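Ferredoxin-like protein (Thermotoga maritima, PDB 7KOE) probably carries electrons through its two [4Fe-4S] clusters, as the ferredoxin-like subunit of an electron-transferring flavoprotein complex that holds FAD. Local coordinates at residues 11-16 and 86-91; 18-23 and 79-84. All blocks are in the same frame, centred on the assembly; numbering follows the deposited sequence.

Contact 2 lies inside the chain loop that contact 1 closes, and the centres of the two are about 12 Å apart. Residues 11-16 run on toward 18-23, and 79-84 lead into 86-91, making the two contacts successive joins between the same two arms of the chain. A salt bridge connects them, Asp-15 OD2 to Arg-82 NE at 2.5 Å, and Pro-81 CG packs 3.9 Å from Gly-86 CA. Cofactors lie close by: Tyr-12 and Thr-14 of contact 1 border the flavin of one FAD, the Tyr-80 side chain of contact 2 comes within about 4 Å, nearest atoms, of a second FAD, and Leu-21 touches an iron-sulfur cluster.

Contact 1: residues 11-16 and 86-91; sequences RYRTDE and GVLYKF. With FAD (flavin-adenine dinucleotide), chain J.
A short antiparallel strand pair, 12-13 with 86-87, joins the N-terminal and C-terminal parts of the chain here and borders a flavin pocket. Tyr-12 and Val-87 form the non-hydrogen-bonded pair, their CA atoms 4.6 Å apart. Arg-13 and Gly-86 form the hydrogen-bonded one: Arg-13 N donates to Gly-86 O at 3.0 Å, and Gly-86 N returns a bond to Arg-13 O at 2.8 Å. Leu-88 N adds a third bond, to Arg-11 O. Gly-86 has backbone angles at which a CB would press on the preceding carbonyl oxygen.

On one face of the pair, Tyr-12 and Val-87 lie side by side, ring atom CE2 against CG1 at 3.5 Å. With CG anti to the carbonyl carbon (chi1 -67°), the Tyr-12 ring also reaches the flavin, where its CD1 is 3.6 Å from methyl carbon C7M of FAD. Thr-14 OG1 touches the same methyl, and the Tyr-12 hydroxyl is hydrogen-bonded to Gly-60 O.

One methyl of Leu-88 packs against both arginines. Its CD1 sits over a face of the Arg-11 guanidinium, off-centre, 3.5 Å from Arg-11 NH1, and approaches Arg-13 NH1 obliquely at 3.4 Å. Arg-11 NH1 forms a salt bridge with an acidic side chain of a neighbouring protein chain, which would offset some of the charge gathered around the leucine. Within this chain the arrangement is a two-stranded antiparallel sheet, with an aromatic residue on one strand set against the dimethylbenzene end of a flavin.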
ATOM      1  N   ARG D  11      23.270   4.199  20.577  1.00 10.50           N
ATOM      2  CA  ARG D  11      23.419   5.325  21.477  1.00 10.50           C
ATOM      3  C   ARG D  11      24.358   4.938  22.601  1.00 10.50           C
ATOM      4  O   ARG D  11      24.207   3.874  23.203  1.00 10.50           O
ATOM      5  CB  ARG D  11      22.074   5.754  22.045  1.00 10.50           C
ATOM      6  CG  ARG D  11      22.131   7.071  22.747  1.00 10.50           C
ATOM      7  CD  ARG D  11      20.993   7.194  23.695  1.00 10.50           C
ATOM      8  NE  ARG D  11      21.146   8.352  24.551  1.00 10.50           N
ATOM      9  CZ  ARG D  11      20.606   8.448  25.753  1.00 10.50           C
ATOM     10  NH1 ARG D  11      19.884   7.453  26.235  1.00 10.50           N
ATOM     11  NH2 ARG D  11      20.787   9.536  26.471  1.00 10.50           N
ATOM     12  N   TYR D  12      25.323   5.798  22.878  1.00  8.97           N
ATOM     13  CA  TYR D  12      26.296   5.552  23.921  1.00  8.97           C
ATOM     14  C   TYR D  12      26.340   6.735  24.866  1.00  8.97           C
ATOM     15  O   TYR D  12      26.115   7.879  24.474  1.00  8.97           O
ATOM     16  CB  TYR D  12      27.696   5.339  23.359  1.00  8.97           C
ATOM     17  CG  TYR D  12      27.890   4.098  22.536  1.00  8.97           C
ATOM     18  CD1 TYR D  12      27.530   4.061  21.201  1.00  8.97           C
ATOM     19  CD2 TYR D  12      28.467   2.975  23.083  1.00  8.97           C
ATOM     20  CE1 TYR D  12      27.730   2.940  20.447  1.00  8.97           C
ATOM     21  CE2 TYR D  12      28.669   1.854  22.332  1.00  8.97           C
ATOM     22  CZ  TYR D  12      28.287   1.837  21.023  1.00  8.97           C
ATOM     23  OH  TYR D  12      28.490   0.708  20.278  1.00  8.97           O
ATOM     24  N   ARG D  13      26.634   6.446  26.122  1.00  9.55           N
ATOM     25  CA  ARG D  13      27.215   7.432  27.019  1.00  9.55           C
ATOM     26  C   ARG D  13      28.586   6.877  27.363  1.00  9.55           C
ATOM     27  O   ARG D  13      28.707   5.965  28.181  1.00  9.55           O
ATOM     28  CB  ARG D  13      26.370   7.681  28.257  1.00  9.55           C
ATOM     29  CG  ARG D  13      26.862   8.885  29.020  1.00  9.55           C
ATOM     30  CD  ARG D  13      25.882   9.387  30.043  1.00  9.55           C
ATOM     31  NE  ARG D  13      24.739  10.067  29.459  1.00  9.55           N
ATOM     32  CZ  ARG D  13      23.529   9.538  29.376  1.00  9.55           C
ATOM     33  NH1 ARG D  13      23.313   8.320  29.828  1.00  9.55           N
ATOM     34  NH2 ARG D  13      22.539  10.227  28.838  1.00  9.55           N
ATOM     35  N   THR D  14      29.612   7.398  26.710  1.00 12.84           N
ATOM     36  CA  THR D  14      30.947   6.859  26.865  1.00 12.84           C
ATOM     37  C   THR D  14      31.578   7.362  28.154  1.00 12.84           C
ATOM     38  O   THR D  14      31.448   8.536  28.511  1.00 12.84           O
ATOM     39  CB  THR D  14      31.809   7.241  25.668  1.00 12.84           C
ATOM     40  OG1 THR D  14      31.046   7.087  24.468  1.00 12.84           O
ATOM     41  CG2 THR D  14      33.014   6.351  25.586  1.00 12.84           C
ATOM     42  N   ASP D  15      32.243   6.458  28.864  1.00 17.91           N
ATOM     43  CA  ASP D  15      32.996   6.773  30.072  1.00 17.91           C
ATOM     44  C   ASP D  15      34.472   6.630  29.721  1.00 17.91           C
ATOM     45  O   ASP D  15      35.082   5.589  29.946  1.00 17.91           O
ATOM     46  CB  ASP D  15      32.598   5.849  31.199  1.00 17.91           C
ATOM     47  CG  ASP D  15      32.880   6.434  32.555  1.00 17.91           C
ATOM     48  OD1 ASP D  15      33.293   7.606  32.619  1.00 17.91           O
ATOM     49  OD2 ASP D  15      32.684   5.725  33.560  1.00 17.91           O
ATOM     50  N   GLU D  16      35.049   7.699  29.167  1.00 23.43           N
ATOM     51  CA  GLU D  16      36.391   7.601  28.601  1.00 23.43           C
ATOM     52  C   GLU D  16      37.468   7.553  29.672  1.00 23.43           C
ATOM     53  O   GLU D  16      38.549   7.007  29.435  1.00 23.43           O
ATOM     54  CB  GLU D  16      36.654   8.768  27.660  1.00 23.43           C
ATOM     55  CG  GLU D  16      35.713   8.837  26.489  1.00 23.43           C
ATOM     56  CD  GLU D  16      34.650   9.883  26.686  1.00 23.43           C
ATOM     57  OE1 GLU D  16      34.441  10.306  27.839  1.00 23.43           O
ATOM     58  OE2 GLU D  16      34.025  10.287  25.688  1.00 23.43           O
ATOM     59  N   GLY D  86      27.957   3.348  28.799  1.00  8.00           N
ATOM     60  CA  GLY D  86      28.061   2.255  27.855  1.00  8.00           C
ATOM     61  C   GLY D  86      27.017   2.338  26.767  1.00  8.00           C
ATOM     62  O   GLY D  86      26.599   3.443  26.430  1.00  8.00           O
ATOM     63  N   VAL D  87      26.598   1.203  26.196  1.00  9.13           N
ATOM     64  CA  VAL D  87      25.478   1.205  25.261  1.00  9.13           C
ATOM     65  C   VAL D  87      24.211   1.620  25.979  1.00  9.13           C
ATOM     66  O   VAL D  87      23.999   1.298  27.154  1.00  9.13           O
ATOM     67  CB  VAL D  87      25.265  -0.163  24.594  1.00  9.13           C
ATOM     68  CG1 VAL D  87      26.280  -0.410  23.567  1.00  9.13           C
ATOM     69  CG2 VAL D  87      25.309  -1.266  25.615  1.00  9.13           C
ATOM     70  N   LEU D  88      23.373   2.370  25.282  1.00  8.82           N
ATOM     71  CA  LEU D  88      22.045   2.702  25.766  1.00  8.82           C
ATOM     72  C   LEU D  88      21.118   2.322  24.629  1.00  8.82           C
ATOM     73  O   LEU D  88      20.870   3.123  23.729  1.00  8.82           O
ATOM     74  CB  LEU D  88      21.924   4.159  26.161  1.00  8.82           C
ATOM     75  CG  LEU D  88      22.909   4.618  27.233  1.00  8.82           C
ATOM     76  CD1 LEU D  88      22.948   6.112  27.289  1.00  8.82           C
ATOM     77  CD2 LEU D  88      22.548   4.041  28.576  1.00  8.82           C
ATOM     78  N   TYR D  89      20.632   1.087  24.665  1.00 11.05           N
ATOM     79  CA  TYR D  89      19.827   0.565  23.576  1.00 11.05           C
ATOM     80  C   TYR D  89      18.462   1.231  23.565  1.00 11.05           C
ATOM     81  O   TYR D  89      17.693   1.109  24.520  1.00 11.05           O
ATOM     82  CB  TYR D  89      19.667  -0.944  23.697  1.00 11.05           C
ATOM     83  CG  TYR D  89      20.900  -1.752  23.394  1.00 11.05           C
ATOM     84  CD1 TYR D  89      21.606  -1.574  22.217  1.00 11.05           C
ATOM     85  CD2 TYR D  89      21.345  -2.708  24.283  1.00 11.05           C
ATOM     86  CE1 TYR D  89      22.717  -2.327  21.942  1.00 11.05           C
ATOM     87  CE2 TYR D  89      22.453  -3.454  24.020  1.00 11.05           C
ATOM     88  CZ  TYR D  89      23.133  -3.266  22.852  1.00 11.05           C
ATOM     89  OH  TYR D  89      24.241  -4.030  22.605  1.00 11.05           O
ATOM     90  N   LYS D  90      18.180   1.964  22.500  1.00 15.48           N
ATOM     91  CA  LYS D  90      16.837   2.433  22.221  1.00 15.48           C
ATOM     92  C   LYS D  90      16.167   1.386  21.342  1.00 15.48           C
ATOM     93  O   LYS D  90      16.786   0.889  20.400  1.00 15.48           O
ATOM     94  CB  LYS D  90      16.884   3.816  21.562  1.00 15.48           C
ATOM     95  CG  LYS D  90      17.664   3.889  20.258  1.00 15.48           C
ATOM     96  CD  LYS D  90      17.759   5.257  19.671  1.00 15.48           C
ATOM     97  CE  LYS D  90      18.301   5.133  18.263  1.00 15.48           C
ATOM     98  NZ  LYS D  90      19.675   4.578  18.247  1.00 15.48           N
ATOM     99  N   PHE D  91      14.916   1.048  21.663  1.00 14.34           N
ATOM    100  CA  PHE D  91      14.162  -0.113  21.142  1.00 14.34           C
ATOM    101  C   PHE D  91      15.033  -1.367  20.989  1.00 14.34           C
ATOM    102  O   PHE D  91      15.211  -1.915  19.904  1.00 14.34           O
ATOM    103  CB  PHE D  91      13.401   0.201  19.838  1.00 14.34           C
ATOM    104  CG  PHE D  91      14.150   1.033  18.835  1.00 14.34           C
ATOM    105  CD1 PHE D  91      14.962   0.441  17.890  1.00 14.34           C
ATOM    106  CD2 PHE D  91      14.008   2.408  18.819  1.00 14.34           C
ATOM    107  CE1 PHE D  91      15.648   1.198  16.988  1.00 14.34           C
ATOM    108  CE2 PHE D  91      14.691   3.170  17.903  1.00 14.34           C
ATOM    109  CZ  PHE D  91      15.507   2.562  16.986  1.00 14.34           C
TER
HETATM  110  PA  FAD J 701      42.657   5.346  12.753  1.00 32.97           P
HETATM  111  O1A FAD J 701      43.546   4.201  13.037  1.00 32.97           O
HETATM  112  O2A FAD J 701      41.252   4.938  12.342  1.00 32.97           O
HETATM  113  O5B FAD J 701      43.315   6.282  11.726  1.00 32.97           O
HETATM  114  C5B FAD J 701      44.647   6.032  11.235  1.00 32.97           C
HETATM  115  C4B FAD J 701      44.801   6.707   9.899  1.00 32.97           C
HETATM  116  O4B FAD J 701      46.103   7.330   9.821  1.00 32.97           O
HETATM  117  C3B FAD J 701      44.690   5.782   8.689  1.00 32.97           C
HETATM  118  O3B FAD J 701      43.919   6.389   7.659  1.00 32.97           O
HETATM  119  C2B FAD J 701      46.149   5.588   8.272  1.00 32.97           C
HETATM  120  O2B FAD J 701      46.278   5.337   6.879  1.00 32.97           O
HETATM  121  C1B FAD J 701      46.726   6.955   8.616  1.00 32.97           C
HETATM  122  N9A FAD J 701      48.170   6.969   8.812  1.00 32.97           N
HETATM  123  C8A FAD J 701      48.955   5.939   9.257  1.00 32.97           C
HETATM  124  N7A FAD J 701      50.231   6.233   9.331  1.00 32.97           N
HETATM  125  C5A FAD J 701      50.288   7.550   8.901  1.00 32.97           C
HETATM  126  C6A FAD J 701      51.357   8.454   8.746  1.00 32.97           C
HETATM  127  N6A FAD J 701      52.630   8.153   9.017  1.00 32.97           N
HETATM  128  N1A FAD J 701      51.069   9.695   8.295  1.00 32.97           N
HETATM  129  C2A FAD J 701      49.800  10.003   8.023  1.00 32.97           C
HETATM  130  N3A FAD J 701      48.713   9.237   8.134  1.00 32.97           N
HETATM  131  C4A FAD J 701      49.026   8.015   8.578  1.00 32.97           C
HETATM  132  N1  FAD J 701      36.670   9.378  17.733  1.00 32.97           N
HETATM  133  C2  FAD J 701      37.023  10.689  17.805  1.00 32.97           C
HETATM  134  O2  FAD J 701      38.027  11.109  17.240  1.00 32.97           O
HETATM  135  N3  FAD J 701      36.242  11.571  18.510  1.00 32.97           N
HETATM  136  C4  FAD J 701      35.098  11.267  19.179  1.00 32.97           C
HETATM  137  O4  FAD J 701      34.480  12.141  19.783  1.00 32.97           O
HETATM  138  C4X FAD J 701      34.734   9.873  19.111  1.00 32.97           C
HETATM  139  N5  FAD J 701      33.668   9.505  19.717  1.00 32.97           N
HETATM  140  C5X FAD J 701      33.311   8.183  19.657  1.00 32.97           C
HETATM  141  C6  FAD J 701      32.158   7.779  20.313  1.00 32.97           C
HETATM  142  C7  FAD J 701      31.750   6.454  20.282  1.00 32.97           C
HETATM  143  C7M FAD J 701      30.494   6.056  21.008  1.00 32.97           C
HETATM  144  C8  FAD J 701      32.510   5.510  19.576  1.00 32.97           C
HETATM  145  C8M FAD J 701      32.093   4.074  19.512  1.00 32.97           C
HETATM  146  C9  FAD J 701      33.665   5.910  18.916  1.00 32.97           C
HETATM  147  C9A FAD J 701      34.069   7.236  18.957  1.00 32.97           C
HETATM  148  N10 FAD J 701      35.216   7.685  18.282  1.00 32.97           N
HETATM  149  C10 FAD J 701      35.591   9.000  18.359  1.00 32.97           C
HETATM  150  C1' FAD J 701      36.084   6.736  17.570  1.00 32.97           C
HETATM  151  C2' FAD J 701      35.830   6.650  16.073  1.00 32.97           C
HETATM  152  O2' FAD J 701      34.740   5.769  15.803  1.00 32.97           O
HETATM  153  C3' FAD J 701      37.088   6.106  15.399  1.00 32.97           C
HETATM  154  O3' FAD J 701      37.283   4.763  15.824  1.00 32.97           O
HETATM  155  C4' FAD J 701      38.351   6.902  15.720  1.00 32.97           C
HETATM  156  O4' FAD J 701      38.145   8.279  15.409  1.00 32.97           O
HETATM  157  C5' FAD J 701      39.571   6.400  14.984  1.00 32.97           C
HETATM  158  O5' FAD J 701      40.644   7.344  15.177  1.00 32.97           O
HETATM  159  P   FAD J 701      41.710   7.609  14.057  1.00 32.97           P
HETATM  160  O1P FAD J 701      42.619   8.726  14.572  1.00 32.97           O
HETATM  161  O2P FAD J 701      41.082   7.833  12.767  1.00 32.97           O
HETATM  162  O3P FAD J 701      42.537   6.274  14.029  1.00 32.97           O

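Contact 2: residues 18-23 and 79-84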
ATOM      1  N   ASN D  18      37.197   5.903  32.425  1.00 18.20           N
ATOM      2  CA  ASN D  18      37.103   4.595  33.068  1.00 18.20           C
ATOM      3  C   ASN D  18      36.927   3.533  31.996  1.00 18.20           C
ATOM      4  O   ASN D  18      35.796   3.174  31.644  1.00 18.20           O
ATOM      5  CB  ASN D  18      35.944   4.551  34.060  1.00 18.20           C
ATOM      6  CG  ASN D  18      36.039   5.626  35.108  1.00 18.20           C
ATOM      7  OD1 ASN D  18      35.221   6.539  35.147  1.00 18.20           O
ATOM      8  ND2 ASN D  18      37.041   5.525  35.971  1.00 18.20           N
ATOM      9  N   PRO D  19      38.024   3.006  31.450  1.00 15.18           N
ATOM     10  CA  PRO D  19      37.915   1.879  30.515  1.00 15.18           C
ATOM     11  C   PRO D  19      37.523   0.614  31.262  1.00 15.18           C
ATOM     12  O   PRO D  19      38.223   0.177  32.176  1.00 15.18           O
ATOM     13  CB  PRO D  19      39.321   1.773  29.919  1.00 15.18           C
ATOM     14  CG  PRO D  19      39.980   3.053  30.251  1.00 15.18           C
ATOM     15  CD  PRO D  19      39.406   3.483  31.549  1.00 15.18           C
ATOM     16  N   HIS D  20      36.390   0.039  30.880  1.00  9.55           N
ATOM     17  CA  HIS D  20      35.887  -1.165  31.521  1.00  9.55           C
ATOM     18  C   HIS D  20      36.465  -2.435  30.922  1.00  9.55           C
ATOM     19  O   HIS D  20      36.189  -3.519  31.437  1.00  9.55           O
ATOM     20  CB  HIS D  20      34.366  -1.199  31.441  1.00  9.55           C
ATOM     21  CG  HIS D  20      33.839  -1.231  30.044  1.00  9.55           C
ATOM     22  ND1 HIS D  20      33.826  -0.125  29.226  1.00  9.55           N
ATOM     23  CD2 HIS D  20      33.304  -2.240  29.320  1.00  9.55           C
ATOM     24  CE1 HIS D  20      33.311  -0.451  28.056  1.00  9.55           C
ATOM     25  NE2 HIS D  20      32.984  -1.728  28.089  1.00  9.55           N
ATOM     26  N   LEU D  21      37.253  -2.331  29.861  1.00 10.18           N
ATOM     27  CA  LEU D  21      37.929  -3.472  29.254  1.00 10.18           C
ATOM     28  C   LEU D  21      39.424  -3.239  29.386  1.00 10.18           C
ATOM     29  O   LEU D  21      40.016  -2.502  28.596  1.00 10.18           O
ATOM     30  CB  LEU D  21      37.553  -3.637  27.793  1.00 10.18           C
ATOM     31  CG  LEU D  21      36.085  -3.531  27.445  1.00 10.18           C
ATOM     32  CD1 LEU D  21      35.968  -3.329  25.976  1.00 10.18           C
ATOM     33  CD2 LEU D  21      35.403  -4.781  27.850  1.00 10.18           C
ATOM     34  N   LYS D  22      40.031  -3.862  30.379  1.00 13.79           N
ATOM     35  CA  LYS D  22      41.469  -3.822  30.558  1.00 13.79           C
ATOM     36  C   LYS D  22      42.016  -5.208  30.272  1.00 13.79           C
ATOM     37  O   LYS D  22      41.369  -6.210  30.576  1.00 13.79           O
ATOM     38  CB  LYS D  22      41.830  -3.379  31.974  1.00 13.79           C
ATOM     39  CG  LYS D  22      43.273  -2.969  32.157  1.00 13.79           C
ATOM     40  CD  LYS D  22      43.547  -2.581  33.595  1.00 13.79           C
ATOM     41  CE  LYS D  22      43.472  -3.786  34.514  1.00 13.79           C
ATOM     42  NZ  LYS D  22      44.603  -4.722  34.287  1.00 13.79           N
ATOM     43  N   ILE D  23      43.188  -5.268  29.662  1.00 14.86           N
ATOM     44  CA  ILE D  23      43.866  -6.530  29.418  1.00 14.86           C
ATOM     45  C   ILE D  23      44.896  -6.723  30.519  1.00 14.86           C
ATOM     46  O   ILE D  23      45.741  -5.849  30.747  1.00 14.86           O
ATOM     47  CB  ILE D  23      44.496  -6.563  28.022  1.00 14.86           C
ATOM     48  CG1 ILE D  23      43.393  -6.805  27.003  1.00 14.86           C
ATOM     49  CG2 ILE D  23      45.552  -7.632  27.932  1.00 14.86           C
ATOM     50  CD1 ILE D  23      43.873  -6.931  25.628  1.00 14.86           C
ATOM     51  N   ASN D  79      34.665  -5.644  32.869  1.00  9.55           N
ATOM     52  CA  ASN D  79      33.603  -5.125  33.701  1.00  9.55           C
ATOM     53  C   ASN D  79      32.507  -4.594  32.799  1.00  9.55           C
ATOM     54  O   ASN D  79      32.722  -4.331  31.617  1.00  9.55           O
ATOM     55  CB  ASN D  79      34.098  -4.006  34.616  1.00  9.55           C
ATOM     56  CG  ASN D  79      34.932  -4.517  35.755  1.00  9.55           C
ATOM     57  OD1 ASN D  79      34.493  -5.365  36.528  1.00  9.55           O
ATOM     58  ND2 ASN D  79      36.155  -4.017  35.861  1.00  9.55           N
ATOM     59  N   TYR D  80      31.325  -4.451  33.363  1.00  8.00           N
ATOM     60  CA  TYR D  80      30.360  -3.576  32.757  1.00  8.00           C
ATOM     61  C   TYR D  80      30.826  -2.144  32.966  1.00  8.00           C
ATOM     62  O   TYR D  80      31.561  -1.858  33.913  1.00  8.00           O
ATOM     63  CB  TYR D  80      28.986  -3.777  33.381  1.00  8.00           C
ATOM     64  CG  TYR D  80      28.223  -4.948  32.834  1.00  8.00           C
ATOM     65  CD1 TYR D  80      27.884  -5.011  31.495  1.00  8.00           C
ATOM     66  CD2 TYR D  80      27.829  -5.986  33.660  1.00  8.00           C
ATOM     67  CE1 TYR D  80      27.177  -6.077  30.994  1.00  8.00           C
ATOM     68  CE2 TYR D  80      27.128  -7.056  33.166  1.00  8.00           C
ATOM     69  CZ  TYR D  80      26.807  -7.096  31.836  1.00  8.00           C
ATOM     70  OH  TYR D  80      26.104  -8.166  31.346  1.00  8.00           O
ATOM     71  N   PRO D  81      30.415  -1.221  32.102  1.00  7.52           N
ATOM     72  CA  PRO D  81      30.570   0.197  32.428  1.00  7.52           C
ATOM     73  C   PRO D  81      29.714   0.552  33.628  1.00  7.52           C
ATOM     74  O   PRO D  81      28.828  -0.198  34.039  1.00  7.52           O
ATOM     75  CB  PRO D  81      30.089   0.908  31.164  1.00  7.52           C
ATOM     76  CG  PRO D  81      30.204  -0.087  30.106  1.00  7.52           C
ATOM     77  CD  PRO D  81      29.933  -1.402  30.728  1.00  7.52           C
ATOM     78  N   ARG D  82      29.954   1.741  34.173  1.00 11.03           N
ATOM     79  CA  ARG D  82      29.203   2.197  35.330  1.00 11.03           C
ATOM     80  C   ARG D  82      27.736   2.422  34.970  1.00 11.03           C
ATOM     81  O   ARG D  82      27.322   2.304  33.814  1.00 11.03           O
ATOM     82  CB  ARG D  82      29.797   3.487  35.884  1.00 11.03           C
ATOM     83  CG  ARG D  82      31.287   3.452  36.086  1.00 11.03           C
ATOM     84  CD  ARG D  82      31.758   4.721  36.755  1.00 11.03           C
ATOM     85  NE  ARG D  82      31.732   5.857  35.844  1.00 11.03           N
ATOM     86  CZ  ARG D  82      31.807   7.122  36.231  1.00 11.03           C
ATOM     87  NH1 ARG D  82      31.911   7.417  37.517  1.00 11.03           N
ATOM     88  NH2 ARG D  82      31.778   8.093  35.334  1.00 11.03           N
ATOM     89  N   GLY D  83      26.936   2.712  35.988  1.00 11.41           N
ATOM     90  CA  GLY D  83      25.546   3.035  35.737  1.00 11.41           C
ATOM     91  C   GLY D  83      25.432   4.302  34.913  1.00 11.41           C
ATOM     92  O   GLY D  83      26.227   5.230  35.066  1.00 11.41           O
ATOM     93  N   ASN D  84      24.463   4.296  33.991  1.00 11.46           N
ATOM     94  CA  ASN D  84      24.236   5.347  32.994  1.00 11.46           C
ATOM     95  C   ASN D  84      25.426   5.508  32.054  1.00 11.46           C
ATOM     96  O   ASN D  84      25.732   6.609  31.618  1.00 11.46           O
ATOM     97  CB  ASN D  84      23.881   6.690  33.642  1.00 11.46           C
ATOM     98  CG  ASN D  84      22.864   7.459  32.863  1.00 11.46           C
ATOM     99  OD1 ASN D  84      22.545   7.111  31.734  1.00 11.46           O
ATOM    100  ND2 ASN D  84      22.349   8.524  33.456  1.00 11.46           N
TER
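The backbones meet at one point, where His-20 and Asn-79 have their CA atoms 5.1 Å apart and Asn-79 N donates to His-20 O at 3.0 Å. This bond follows directly on the antiparallel pairing of strands 21-22 and 77-78. From there 79-84 continues as a loop without regular structure.

His-20 has the largest share of the packing. Its CG stands between the backbone N and the carbonyl carbon (chi1 62°), which lays the imidazole against Pro-81. Pro-81 CG lies over the ring centre in a CH-pi contact, 3.6 Å from the centroid and 3° off the normal, while Leu-21 CG covers the opposite face toward the rim. Asn-79 O approaches the ring edge, 3.2 Å from His-20 CD2. An alanine here is likely to leave a gap between Pro-81 and Leu-21 and deprive the proline of its aromatic partner.

Beyond it, the Arg-82 side chain passes close to Asn-18, though its NE is committed to a salt bridge with Asp-15. Leu-21 packs against Val-56 of strand 53-56, Tyr-47 of strand 47-50 and Trp-78 of strand 77-78.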